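Local coordinates for DUF5642 domain-containing protein (Mycobacterium smegmatis, PDB 4TMD), which is of unknown function but carries a signal sequence in its precursor, is probably an exported lipoprotein and belongs to the Mog1p/PsbP clan, at residues 11-16 with 183-188; 162-167 with 175-180; 5-10 with 156-161. All coordinates share one frame; numbering follows the deposited sequence.

Interaction 1 (11-16 with 183-188); sequences AQLKSS and RELLSA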
loop_
_atom_site.group_PDB
_atom_site.type_symbol
_atom_site.label_atom_id
_atom_site.label_comp_id
_atom_site.label_asym_id
_atom_site.label_seq_id
_atom_site.Cartn_x
_atom_site.Cartn_y
_atom_site.Cartn_z
ATOM N N ALA A 11 -11.023 11.818 2.112
ATOM C CA ALA A 11 -11.347 12.467 3.386
ATOM C C ALA A 11 -12.573 11.811 3.995
ATOM O O ALA A 11 -12.696 11.732 5.206
ATOM C CB ALA A 11 -11.578 13.970 3.190
ATOM N N GLN A 12 -13.462 11.303 3.148
ATOM C CA GLN A 12 -14.662 10.614 3.621
ATOM C C GLN A 12 -14.367 9.451 4.574
ATOM O O GLN A 12 -15.163 9.149 5.472
ATOM C CB GLN A 12 -15.449 10.094 2.422
ATOM C CG GLN A 12 -16.900 10.413 2.429
ATOM C CD GLN A 12 -17.582 9.910 1.172
ATOM O OE1 GLN A 12 -17.701 10.625 0.184
ATOM N NE2 GLN A 12 -18.022 8.668 1.209
ATOM N N LEU A 13 -13.225 8.795 4.377
ATOM C CA LEU A 13 -12.910 7.592 5.144
ATOM C C LEU A 13 -12.504 7.872 6.591
ATOM O O LEU A 13 -12.290 6.950 7.366
ATOM C CB LEU A 13 -11.813 6.790 4.431
ATOM C CG LEU A 13 -12.385 5.724 3.471
ATOM C CD1 LEU A 13 -13.192 6.340 2.330
ATOM C CD2 LEU A 13 -11.313 4.808 2.937
ATOM N N LYS A 14 -12.399 9.138 6.949
ATOM C CA LYS A 14 -12.230 9.509 8.352
ATOM C C LYS A 14 -13.323 8.888 9.191
ATOM O O LYS A 14 -13.089 8.376 10.278
ATOM C CB LYS A 14 -12.272 11.015 8.518
ATOM C CG LYS A 14 -11.029 11.711 8.074
ATOM C CD LYS A 14 -11.150 13.201 8.349
ATOM C CE LYS A 14 -12.092 13.872 7.356
ATOM N NZ LYS A 14 -12.012 15.363 7.391
ATOM N N SER A 15 -14.533 8.920 8.653
ATOM C CA SER A 15 -15.702 8.432 9.362
ATOM C C SER A 15 -15.751 6.906 9.391
ATOM O O SER A 15 -16.671 6.311 9.941
ATOM C CB SER A 15 -16.961 9.012 8.720
ATOM O OG SER A 15 -16.900 10.435 8.723
ATOM N N SER A 16 -14.741 6.268 8.823
ATOM C CA SER A 16 -14.679 4.819 8.837
ATOM C C SER A 16 -13.975 4.301 10.103
ATOM O O SER A 16 -13.907 3.097 10.325
ATOM C CB SER A 16 -13.966 4.326 7.571
ATOM O OG SER A 16 -13.984 2.916 7.456
ATOM N N ARG A 183 -8.659 -4.453 3.707
ATOM C CA ARG A 183 -9.300 -4.761 2.425
ATOM C C ARG A 183 -10.619 -3.994 2.275
ATOM O O ARG A 183 -10.952 -3.510 1.191
ATOM C CB ARG A 183 -9.525 -6.272 2.276
ATOM C CG ARG A 183 -8.216 -7.086 2.135
ATOM C CD ARG A 183 -8.488 -8.538 1.774
ATOM N NE ARG A 183 -9.407 -9.175 2.717
ATOM C CZ ARG A 183 -9.031 -9.885 3.778
ATOM N NH1 ARG A 183 -7.743 -10.068 4.040
ATOM N NH2 ARG A 183 -9.946 -10.413 4.583
ATOM N N GLU A 184 -11.369 -3.855 3.361
ATOM C CA GLU A 184 -12.604 -3.063 3.286
ATOM C C GLU A 184 -12.316 -1.590 3.070
ATOM O O GLU A 184 -13.046 -0.905 2.337
ATOM C CB GLU A 184 -13.451 -3.267 4.544
ATOM C CG GLU A 184 -13.893 -4.723 4.670
ATOM C CD GLU A 184 -14.565 -5.048 5.985
ATOM O OE1 GLU A 184 -14.670 -4.149 6.853
ATOM O OE2 GLU A 184 -14.984 -6.216 6.140
ATOM N N LEU A 185 -11.245 -1.081 3.682
ATOM C CA LEU A 185 -10.848 0.298 3.404
ATOM C C LEU A 185 -10.548 0.510 1.912
ATOM O O LEU A 185 -10.825 1.579 1.377
ATOM C CB LEU A 185 -9.615 0.700 4.229
ATOM C CG LEU A 185 -9.869 1.018 5.706
ATOM C CD1 LEU A 185 -8.533 1.220 6.409
ATOM C CD2 LEU A 185 -10.728 2.276 5.838
ATOM N N LEU A 186 -9.962 -0.490 1.251
ATOM C CA LEU A 186 -9.640 -0.338 -0.166
ATOM C C LEU A 186 -10.915 -0.209 -1.000
ATOM O O LEU A 186 -11.035 0.676 -1.842
ATOM C CB LEU A 186 -8.808 -1.511 -0.668
ATOM C CG LEU A 186 -8.488 -1.433 -2.163
ATOM C CD1 LEU A 186 -7.432 -0.360 -2.438
ATOM C CD2 LEU A 186 -8.051 -2.806 -2.698
ATOM N N SER A 187 -11.872 -1.095 -0.760
ATOM C CA SER A 187 -13.134 -1.032 -1.473
ATOM C C SER A 187 -13.868 0.272 -1.193
ATOM O O SER A 187 -14.435 0.896 -2.100
ATOM C CB SER A 187 -14.004 -2.221 -1.087
ATOM O OG SER A 187 -13.358 -3.415 -1.461
ATOM N N ALA A 188 -13.862 0.688 0.067
ATOM C CA ALA A 188 -14.588 1.884 0.447
ATOM C C ALA A 188 -13.944 3.123 -0.166
ATOM O O ALA A 188 -14.651 4.034 -0.605
ATOM C CB ALA A 188 -14.673 2.004 1.983
#
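Leu13 and Leu185 meet through their CD2 methyl groups, 3.9 Å from Leu13 CD2 to Leu185 CD2, and give the contact most of its buried surface. The two side chains lie obliquely to one another, Leu13 reaching out from the 3-10 turns of the N-terminal region and Leu185 from the C-terminal helix. The same methyl of Leu13 also presses on the helix backbone, with Leu13 CD2 3.6 Å from Leu185 O. Its sister branch points further along the helix and leaves Leu13 CD1 4.0 Å from Ala188 O, so the forked end of this one leucine rests on the carbonyls of two residues three positions apart. Ala188 CB adds a looser apolar touch, 4.5 Å from Leu13 CD2. On the helix side, CG of Leu185 stands anti to its own carbonyl carbon (chi1 -77°), and one branch of the fork, CD2, is presented to the N-terminal turns. That branch is met a second time by Ser16, whose OG, placed anti to the backbone N with chi1 at -174°, comes within 3.7 Å of Leu185 CD2. Ser16 therefore serves here as a packing neighbour of the methyl, at the partly exposed margin of the contact. The joint relies on van der Waals packing, with each backbone held by its own bonds, such as Ser16 N to Leu13 O at 2.9 Å in the 3-10 turns. The sheet beneath them helps to bury both leucines: Leu13 and Leu185 both touch Val83 of strand 79-88, and Leu185 also reaches Phe81, while Phe17 packs on Leu185. Two helical elements side by side on one face of an antiparallel sheet make this a layered alpha/beta arrangement, consistent with membership of the Mog1p/PsbP clan.

Interaction 2 (162-167 with 175-180); sequences VTANPL and AKVDTE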
loop_
_atom_site.group_PDB
_atom_site.type_symbol
_atom_site.label_atom_id
_atom_site.label_comp_id
_atom_site.label_asym_id
_atom_site.label_seq_id
_atom_site.Cartn_x
_atom_site.Cartn_y
_atom_site.Cartn_z
ATOM N N VAL A 162 -3.879 1.097 0.058
ATOM C CA VAL A 162 -4.060 0.966 1.496
ATOM C C VAL A 162 -2.848 0.227 2.043
ATOM O O VAL A 162 -2.482 -0.850 1.556
ATOM C CB VAL A 162 -5.380 0.228 1.857
ATOM C CG1 VAL A 162 -5.470 -0.037 3.385
ATOM C CG2 VAL A 162 -6.586 1.050 1.374
ATOM N N THR A 163 -2.202 0.831 3.032
ATOM C CA THR A 163 -1.089 0.191 3.726
ATOM C C THR A 163 -1.473 -0.016 5.184
ATOM O O THR A 163 -1.931 0.919 5.844
ATOM C CB THR A 163 0.194 1.030 3.640
ATOM O OG1 THR A 163 0.510 1.270 2.258
ATOM C CG2 THR A 163 1.350 0.284 4.301
ATOM N N ALA A 164 -1.323 -1.242 5.674
ATOM C CA ALA A 164 -1.638 -1.557 7.068
ATOM C C ALA A 164 -0.425 -2.189 7.737
ATOM O O ALA A 164 0.154 -3.121 7.188
ATOM C CB ALA A 164 -2.824 -2.493 7.152
ATOM N N ASN A 165 -0.044 -1.696 8.913
ATOM C CA ASN A 165 1.118 -2.244 9.625
ATOM C C ASN A 165 0.885 -2.245 11.142
ATOM O O ASN A 165 0.137 -1.413 11.646
ATOM C CB ASN A 165 2.377 -1.443 9.273
ATOM C CG ASN A 165 2.347 -0.042 9.843
ATOM O OD1 ASN A 165 1.869 0.885 9.208
ATOM N ND2 ASN A 165 2.835 0.112 11.060
ATOM N N PRO A 166 1.516 -3.185 11.871
ATOM C CA PRO A 166 1.437 -3.135 13.337
ATOM C C PRO A 166 2.095 -1.860 13.854
ATOM O O PRO A 166 3.127 -1.463 13.302
ATOM C CB PRO A 166 2.236 -4.369 13.794
ATOM C CG PRO A 166 2.540 -5.158 12.558
ATOM C CD PRO A 166 2.483 -4.193 11.405
ATOM N N LEU A 167 1.513 -1.215 14.860
ATOM C CA LEU A 167 2.230 -0.162 15.563
ATOM C C LEU A 167 3.337 -0.850 16.362
ATOM O O LEU A 167 3.074 -1.786 17.121
ATOM C CB LEU A 167 1.321 0.628 16.495
ATOM C CG LEU A 167 0.217 1.495 15.895
ATOM C CD1 LEU A 167 -0.696 2.033 16.994
ATOM C CD2 LEU A 167 0.811 2.646 15.092
ATOM N N ALA A 175 0.617 -6.101 17.897
ATOM C CA ALA A 175 -0.681 -6.633 17.546
ATOM C C ALA A 175 -0.620 -7.204 16.145
ATOM O O ALA A 175 0.243 -6.827 15.348
ATOM C CB ALA A 175 -1.758 -5.552 17.639
ATOM N N LYS A 176 -1.538 -8.118 15.861
ATOM C CA LYS A 176 -1.747 -8.641 14.521
ATOM C C LYS A 176 -2.395 -7.562 13.651
ATOM O O LYS A 176 -3.214 -6.789 14.144
ATOM C CB LYS A 176 -2.640 -9.873 14.587
ATOM C CG LYS A 176 -2.535 -10.811 13.416
ATOM C CD LYS A 176 -3.436 -12.027 13.622
ATOM C CE LYS A 176 -3.223 -13.058 12.509
ATOM N NZ LYS A 176 -2.399 -14.236 12.934
ATOM N N VAL A 177 -2.038 -7.513 12.370
ATOM C CA VAL A 177 -2.694 -6.604 11.431
ATOM C C VAL A 177 -4.128 -7.052 11.115
ATOM O O VAL A 177 -4.352 -8.217 10.791
ATOM C CB VAL A 177 -1.909 -6.503 10.101
ATOM C CG1 VAL A 177 -2.638 -5.587 9.120
ATOM C CG2 VAL A 177 -0.487 -6.008 10.344
ATOM N N ASP A 178 -5.083 -6.122 11.196
ATOM C CA ASP A 178 -6.470 -6.360 10.766
ATOM C C ASP A 178 -6.555 -6.222 9.234
ATOM O O ASP A 178 -6.904 -5.157 8.723
ATOM C CB ASP A 178 -7.424 -5.365 11.450
ATOM C CG ASP A 178 -8.894 -5.711 11.259
ATOM O OD1 ASP A 178 -9.234 -6.492 10.340
ATOM O OD2 ASP A 178 -9.721 -5.186 12.043
ATOM N N THR A 179 -6.227 -7.294 8.511
ATOM C CA THR A 179 -6.223 -7.265 7.047
ATOM C C THR A 179 -7.629 -7.186 6.483
ATOM O O THR A 179 -7.839 -6.699 5.377
ATOM C CB THR A 179 -5.534 -8.506 6.447
ATOM O OG1 THR A 179 -6.247 -9.681 6.841
ATOM C CG2 THR A 179 -4.066 -8.611 6.917
ATOM N N GLU A 180 -8.593 -7.702 7.231
ATOM C CA GLU A 180 -9.987 -7.581 6.836
ATOM C C GLU A 180 -10.365 -6.100 6.718
ATOM O O GLU A 180 -10.943 -5.669 5.726
ATOM C CB GLU A 180 -10.895 -8.296 7.845
ATOM C CG GLU A 180 -12.359 -8.278 7.456
ATOM C CD GLU A 180 -13.242 -8.947 8.492
ATOM O OE1 GLU A 180 -13.063 -8.678 9.703
ATOM O OE2 GLU A 180 -14.112 -9.745 8.092
HETATM O O HOH W 1 1.003 -3.134 17.395
#
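Pro166 and Ala175 come together beside a water that lies between Leu167 and Ala175 and links these two pieces of chain. The water accepts from Ala175 N at 3.0 Å; on its other side it lies 2.5 Å from Leu167 O, unusually short for a bond it would donate, so that the exact length is doubtful. Next to it, the proline ring sets its CB 3.5 Å from Ala175 O. The apolar centre is Val177, which divides its two methyls between Ala164 and Pro166, two positions apart on the strand. With CG1 anti to the backbone N (chi1 178°), that methyl meets Ala164, 3.7 Å from Val177 CG1 to Ala164 CB. The other methyl lies against the proline ring, Val177 CG2 to Pro166 CD being 3.6 Å. Asn165 faces away from the contact and ties down the strand end locally: its ND2 donates to Pro166 O at 2.8 Å, a bent bond of 138° that arrives from above the carbonyl plane. Past Val177 the chain makes an inverse gamma turn centred on Asp178, closed by a weak Thr179 N to Val177 O bond. Asp178 OD1 then accepts from Arg181 N, and Asn79 grips the backbone of Lys176 and Asp178. The arrangement is that of a strand-to-helix connection, with Asp178 as the N-cap of helix 179-194, which turns back over the strand it follows.

Interaction 3 (5-10 with 156-161); sequences ADIAKV and DNYMVI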
loop_
_atom_site.group_PDB
_atom_site.type_symbol
_atom_site.label_atom_id
_atom_site.label_comp_id
_atom_site.label_asym_id
_atom_site.label_seq_id
_atom_site.Cartn_x
_atom_site.Cartn_y
_atom_site.Cartn_z
ATOM N N ALA A 5 -14.937 11.672 -10.340
ATOM C CA ALA A 5 -13.867 11.113 -9.519
ATOM C C ALA A 5 -13.007 12.242 -8.942
ATOM O O ALA A 5 -12.757 13.251 -9.606
ATOM C CB ALA A 5 -13.007 10.125 -10.327
ATOM N N ASP A 6 -12.563 12.064 -7.703
ATOM C CA ASP A 6 -11.836 13.095 -6.982
ATOM C C ASP A 6 -11.076 12.444 -5.835
ATOM O O ASP A 6 -11.687 11.932 -4.878
ATOM C CB ASP A 6 -12.813 14.158 -6.464
ATOM C CG ASP A 6 -12.125 15.416 -5.952
ATOM O OD1 ASP A 6 -10.873 15.483 -5.883
ATOM O OD2 ASP A 6 -12.872 16.350 -5.593
ATOM N N ILE A 7 -9.753 12.445 -5.929
ATOM C CA ILE A 7 -8.924 11.838 -4.884
ATOM C C ILE A 7 -9.159 12.504 -3.530
ATOM O O ILE A 7 -8.905 11.904 -2.486
ATOM C CB ILE A 7 -7.420 11.908 -5.218
ATOM C CG1 ILE A 7 -6.919 13.357 -5.299
ATOM C CG2 ILE A 7 -7.127 11.167 -6.515
ATOM C CD1 ILE A 7 -5.384 13.442 -5.456
ATOM N N ALA A 8 -9.650 13.739 -3.542
ATOM C CA ALA A 8 -9.921 14.460 -2.293
ATOM C C ALA A 8 -11.002 13.755 -1.482
ATOM O O ALA A 8 -11.125 13.956 -0.282
ATOM C CB ALA A 8 -10.335 15.907 -2.582
ATOM N N LYS A 9 -11.802 12.926 -2.131
ATOM C CA LYS A 9 -12.880 12.282 -1.399
ATOM C C LYS A 9 -12.382 11.173 -0.464
ATOM O O LYS A 9 -13.204 10.574 0.226
ATOM C CB LYS A 9 -13.930 11.736 -2.373
ATOM C CG LYS A 9 -14.661 12.840 -3.169
ATOM C CD LYS A 9 -15.807 12.269 -3.984
ATOM C CE LYS A 9 -16.097 13.104 -5.207
ATOM N NZ LYS A 9 -16.363 14.514 -4.826
ATOM N N VAL A 10 -11.066 10.901 -0.408
ATOM C CA VAL A 10 -10.553 9.973 0.622
ATOM C C VAL A 10 -10.800 10.507 2.019
ATOM O O VAL A 10 -10.758 9.751 2.990
ATOM C CB VAL A 10 -9.023 9.694 0.561
ATOM C CG1 VAL A 10 -8.689 8.751 -0.532
ATOM C CG2 VAL A 10 -8.210 10.986 0.520
ATOM N N ASP A 156 -8.277 3.261 -14.587
ATOM C CA ASP A 156 -7.972 4.432 -15.401
ATOM C C ASP A 156 -6.669 5.061 -14.929
ATOM O O ASP A 156 -5.667 4.363 -14.745
ATOM C CB ASP A 156 -9.106 5.444 -15.336
ATOM C CG ASP A 156 -10.379 4.917 -15.943
ATOM O OD1 ASP A 156 -10.296 4.078 -16.873
ATOM O OD2 ASP A 156 -11.463 5.337 -15.485
ATOM N N ASN A 157 -6.687 6.371 -14.709
ATOM C CA ASN A 157 -5.486 7.061 -14.255
ATOM C C ASN A 157 -5.497 7.259 -12.741
ATOM O O ASN A 157 -4.871 8.180 -12.219
ATOM C CB ASN A 157 -5.338 8.396 -14.982
ATOM C CG ASN A 157 -5.206 8.218 -16.494
ATOM O OD1 ASN A 157 -5.022 7.102 -16.978
ATOM N ND2 ASN A 157 -5.303 9.309 -17.238
ATOM N N TYR A 158 -6.216 6.384 -12.045
ATOM C CA TYR A 158 -6.288 6.464 -10.594
ATOM C C TYR A 158 -5.637 5.258 -9.979
ATOM O O TYR A 158 -5.693 4.142 -10.505
ATOM C CB TYR A 158 -7.736 6.564 -10.098
ATOM C CG TYR A 158 -8.408 7.876 -10.401
ATOM C CD1 TYR A 158 -8.357 8.926 -9.497
ATOM C CD2 TYR A 158 -9.110 8.062 -11.596
ATOM C CE1 TYR A 158 -8.976 10.131 -9.770
ATOM C CE2 TYR A 158 -9.728 9.275 -11.885
ATOM C CZ TYR A 158 -9.657 10.302 -10.966
ATOM O OH TYR A 158 -10.269 11.503 -11.232
ATOM N N MET A 159 -5.051 5.470 -8.819
ATOM C CA MET A 159 -4.544 4.345 -8.060
ATOM C C MET A 159 -4.846 4.607 -6.609
ATOM O O MET A 159 -4.657 5.732 -6.161
ATOM C CB MET A 159 -3.047 4.176 -8.283
ATOM C CG MET A 159 -2.431 3.068 -7.478
ATOM S SD MET A 159 -0.813 2.638 -8.161
ATOM C CE MET A 159 -1.283 1.496 -9.454
ATOM N N VAL A 160 -5.339 3.593 -5.896
ATOM C CA VAL A 160 -5.615 3.736 -4.476
ATOM C C VAL A 160 -4.787 2.705 -3.746
ATOM O O VAL A 160 -4.759 1.541 -4.137
ATOM C CB VAL A 160 -7.114 3.552 -4.145
ATOM C CG1 VAL A 160 -7.326 3.522 -2.632
ATOM C CG2 VAL A 160 -7.948 4.662 -4.798
ATOM N N ILE A 161 -4.086 3.138 -2.708
ATOM C CA ILE A 161 -3.216 2.244 -1.968
ATOM C C ILE A 161 -3.546 2.263 -0.480
ATOM O O ILE A 161 -3.505 3.318 0.159
ATOM C CB ILE A 161 -1.733 2.614 -2.136
ATOM C CG1 ILE A 161 -1.380 2.780 -3.616
ATOM C CG2 ILE A 161 -0.860 1.559 -1.473
ATOM C CD1 ILE A 161 0.078 3.067 -3.828
#
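The ring of Tyr158 carries Ala5 at its hydroxyl end and Ile7 along one edge. Ala5 CB sits close, 3.2 Å from Tyr158 OH and 3.4 Å from Tyr158 CZ, approaching the ring obliquely. Ile7 arrives near the ring plane, its CG2 spanning the CD1–CE1 bond at 3.9 Å from Tyr158 CE1. The isoleucine holds CG1 between its backbone N and carbonyl carbon (chi1 63°), which leaves CG2 as the branch that faces the tyrosine. Between these two residues Asp6 turns its side chain away from the strand and forms an Asx turn: Asp6 OD1 accepts from Ala8 N at 3.2 Å, along a fairly straight N-H (158°) coming from above the carboxylate plane. Together with Lys9 N bonding to Asp6 O at 2.9 Å, it starts the 3-10 segment that carries Ile7. Backbone bonding of Asp6 with Val193 holds the same turn to the last part of the C-terminal helix. Tyr158 opens strand 158-166, an inner strand of the antiparallel sheet between strands 79-88 and 145-155, and its ring also meets that of Phe155, the two planes inclined by about 15°. Ile7 continues past the tyrosine onto Ala85 and Glu87 of strand 79-88, and Tyr158 too touches Glu87.

From the N terminus, segment 5-10 is met by the start of strand 158-166, so interaction 3 closes a loop of 145 residues. Segment 11-16, directly after it, waits for helix 179-194, and interaction 1 closes a loop of 166. These two loops cross, since 156-161 falls between the halves of interaction 1. Interaction 2 lies wholly within the larger loop and is local, joining the far end of the same strand to the helix start across seven residues. Val162 CG2 packs on Leu186 CA (3.7 Å), joining interactions 1 and 2; Leu186 CD1 meets Val160 O, joining 1 and 3. N-terminal turns, strand 158-166 and C-terminal helix are thus tied together pairwise.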